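Local coordinates for UPF0147 protein Ta0600 (Thermoplasma acidophilum DSM 1728, PDB 2QSB) that is of unknown function, a small helical protein of the UPF0147 family that folds as a four-helix bundle, at residues Y79-I82 with S83-A87. Sequence-based numbering, arbitrary orientation.
Sequences YTII and SKLEA
Two successive turns of helix 72-88, the last helix of a four-helix bundle, meet here through I81 and L85 on the buried face and I82 and E86 farther round, a compact example of how i to i+4 spacing serves backbone and side chains together. Four i to i+4 main-chain hydrogen bonds join the turns. L85 N reaches I81 O at 2.9 Å with an N-H...O angle of 168°, the straightest of the set, and E86 N lies 2.9 Å from I82 O. S83 N and K84 N pair in the same way with Y79 O and T80 O, and K84 N adds a weak i to i+3 bond to I81 O.

At the border of the packed face, I82 touches L61 of helix 50-65, and E86 of the next turn, which is exposed, lies beside it; the acid is modelled in two positions, so the placing of its carboxylate is doubtful. K84 leaves on another side: its CG passes 3.5 Å from T80 O, its CE comes alongside CG2 of T80, and a bend at chi4 (-68°) carries NZ to a salt bridge with E14 of helix 6-23, tying the two helices by charge.

On the inner face, the branched chains of I81 and L85 project together from consecutive turns. I81 touches L61 of helix 50-65 and L18 of helix 6-23, and L85 touches V57 of helix 50-65, so one ridge contributes to packing against both helices. I81 holds its CG2 methyl opposite its backbone N, with CG1 swung opposite the carbonyl carbon (chi1 -64°), and in that position CG2 of I81 meets CD1 of L85 at 4.0 Å.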
loop_
_atom_site.group_PDB
_atom_site.type_symbol
_atom_site.label_atom_id
_atom_site.label_comp_id
_atom_site.label_asym_id
_atom_site.label_seq_id
_atom_site.Cartn_x
_atom_site.Cartn_y
_atom_site.Cartn_z
ATOM N N TYR A 79 0.226 -5.490 -5.868
ATOM C CA TYR A 79 -0.018 -4.838 -7.147
ATOM C C TYR A 79 -1.366 -4.134 -7.211
ATOM O O TYR A 79 -1.486 -3.089 -7.842
ATOM C CB TYR A 79 0.111 -5.820 -8.302
ATOM C CG TYR A 79 1.514 -6.261 -8.588
ATOM C CD1 TYR A 79 2.558 -5.340 -8.692
ATOM C CD2 TYR A 79 1.783 -7.607 -8.810
ATOM C CE1 TYR A 79 3.871 -5.764 -8.959
ATOM C CE2 TYR A 79 3.073 -8.036 -9.107
ATOM C CZ TYR A 79 4.099 -7.111 -9.177
ATOM O OH TYR A 79 5.386 -7.540 -9.455
ATOM N N THR A 80 -2.386 -4.690 -6.555
ATOM C CA THR A 80 -3.695 -4.032 -6.518
ATOM C C THR A 80 -3.588 -2.661 -5.839
ATOM O O THR A 80 -4.098 -1.647 -6.356
ATOM C CB THR A 80 -4.686 -4.934 -5.762
ATOM O OG1 THR A 80 -4.781 -6.171 -6.465
ATOM C CG2 THR A 80 -6.067 -4.308 -5.634
ATOM N N ILE A 81 -2.894 -2.613 -4.688
ATOM C CA ILE A 81 -2.728 -1.352 -3.972
ATOM C C ILE A 81 -1.869 -0.376 -4.785
ATOM O O ILE A 81 -2.228 0.815 -4.914
ATOM C CB ILE A 81 -2.136 -1.615 -2.584
ATOM C CG1 ILE A 81 -3.100 -2.431 -1.732
ATOM C CG2 ILE A 81 -1.815 -0.298 -1.902
ATOM C CD1 ILE A 81 -2.436 -3.128 -0.544
ATOM N N ILE A 82 -0.754 -0.870 -5.326
ATOM C CA ILE A 82 0.106 -0.041 -6.165
ATOM C C ILE A 82 -0.713 0.570 -7.307
ATOM O O ILE A 82 -0.566 1.761 -7.604
ATOM C CB ILE A 82 1.254 -0.871 -6.724
ATOM C CG1 ILE A 82 2.271 -1.179 -5.617
ATOM C CG2 ILE A 82 1.914 -0.200 -7.943
ATOM C CD1 ILE A 82 3.291 -2.262 -5.966
ATOM N N SER A 83 -1.580 -0.233 -7.924
ATOM C CA SER A 83 -2.347 0.205 -9.082
ATOM C C SER A 83 -3.333 1.329 -8.768
ATOM O O SER A 83 -3.578 2.214 -9.599
ATOM C CB SER A 83 -3.071 -0.987 -9.681
ATOM O OG SER A 83 -2.128 -1.922 -10.181
ATOM N N LYS A 84 -3.889 1.306 -7.563
ATOM C CA LYS A 84 -4.787 2.359 -7.115
ATOM C C LYS A 84 -4.005 3.612 -6.744
ATOM O O LYS A 84 -4.436 4.730 -7.051
ATOM C CB LYS A 84 -5.636 1.854 -5.941
ATOM C CG LYS A 84 -6.628 0.775 -6.370
ATOM C CD LYS A 84 -7.471 0.312 -5.206
ATOM C CE LYS A 84 -8.461 -0.770 -5.548
ATOM N NZ LYS A 84 -9.562 -0.292 -6.446
ATOM N N LEU A 85 -2.850 3.446 -6.090
ATOM C CA LEU A 85 -2.007 4.608 -5.802
ATOM C C LEU A 85 -1.510 5.309 -7.062
ATOM O O LEU A 85 -1.416 6.537 -7.091
ATOM C CB LEU A 85 -0.819 4.213 -4.933
ATOM C CG LEU A 85 -1.183 3.905 -3.493
ATOM C CD1 LEU A 85 -0.010 3.189 -2.836
ATOM C CD2 LEU A 85 -1.552 5.226 -2.780
ATOM N N GLU A 86 -1.209 4.551 -8.118
ATOM C CA GLU A 86 -0.734 5.148 -9.378
ATOM C C GLU A 86 -1.862 5.829 -10.140
ATOM O O GLU A 86 -1.636 6.740 -10.947
ATOM C CB GLU A 86 -0.028 4.095 -10.244
ATOM C CG GLU A 86 1.289 3.639 -9.592
ATOM C CD GLU A 86 2.263 2.964 -10.531
ATOM O OE1 GLU A 86 1.857 2.077 -11.312
ATOM O OE2 GLU A 86 3.460 3.295 -10.423
ATOM N N ALA A 87 -3.087 5.395 -9.892
ATOM C CA ALA A 87 -4.256 6.067 -10.452
ATOM C C ALA A 87 -4.586 7.348 -9.666
ATOM O O ALA A 87 -5.060 8.298 -10.263
ATOM C CB ALA A 87 -5.465 5.129 -10.505
#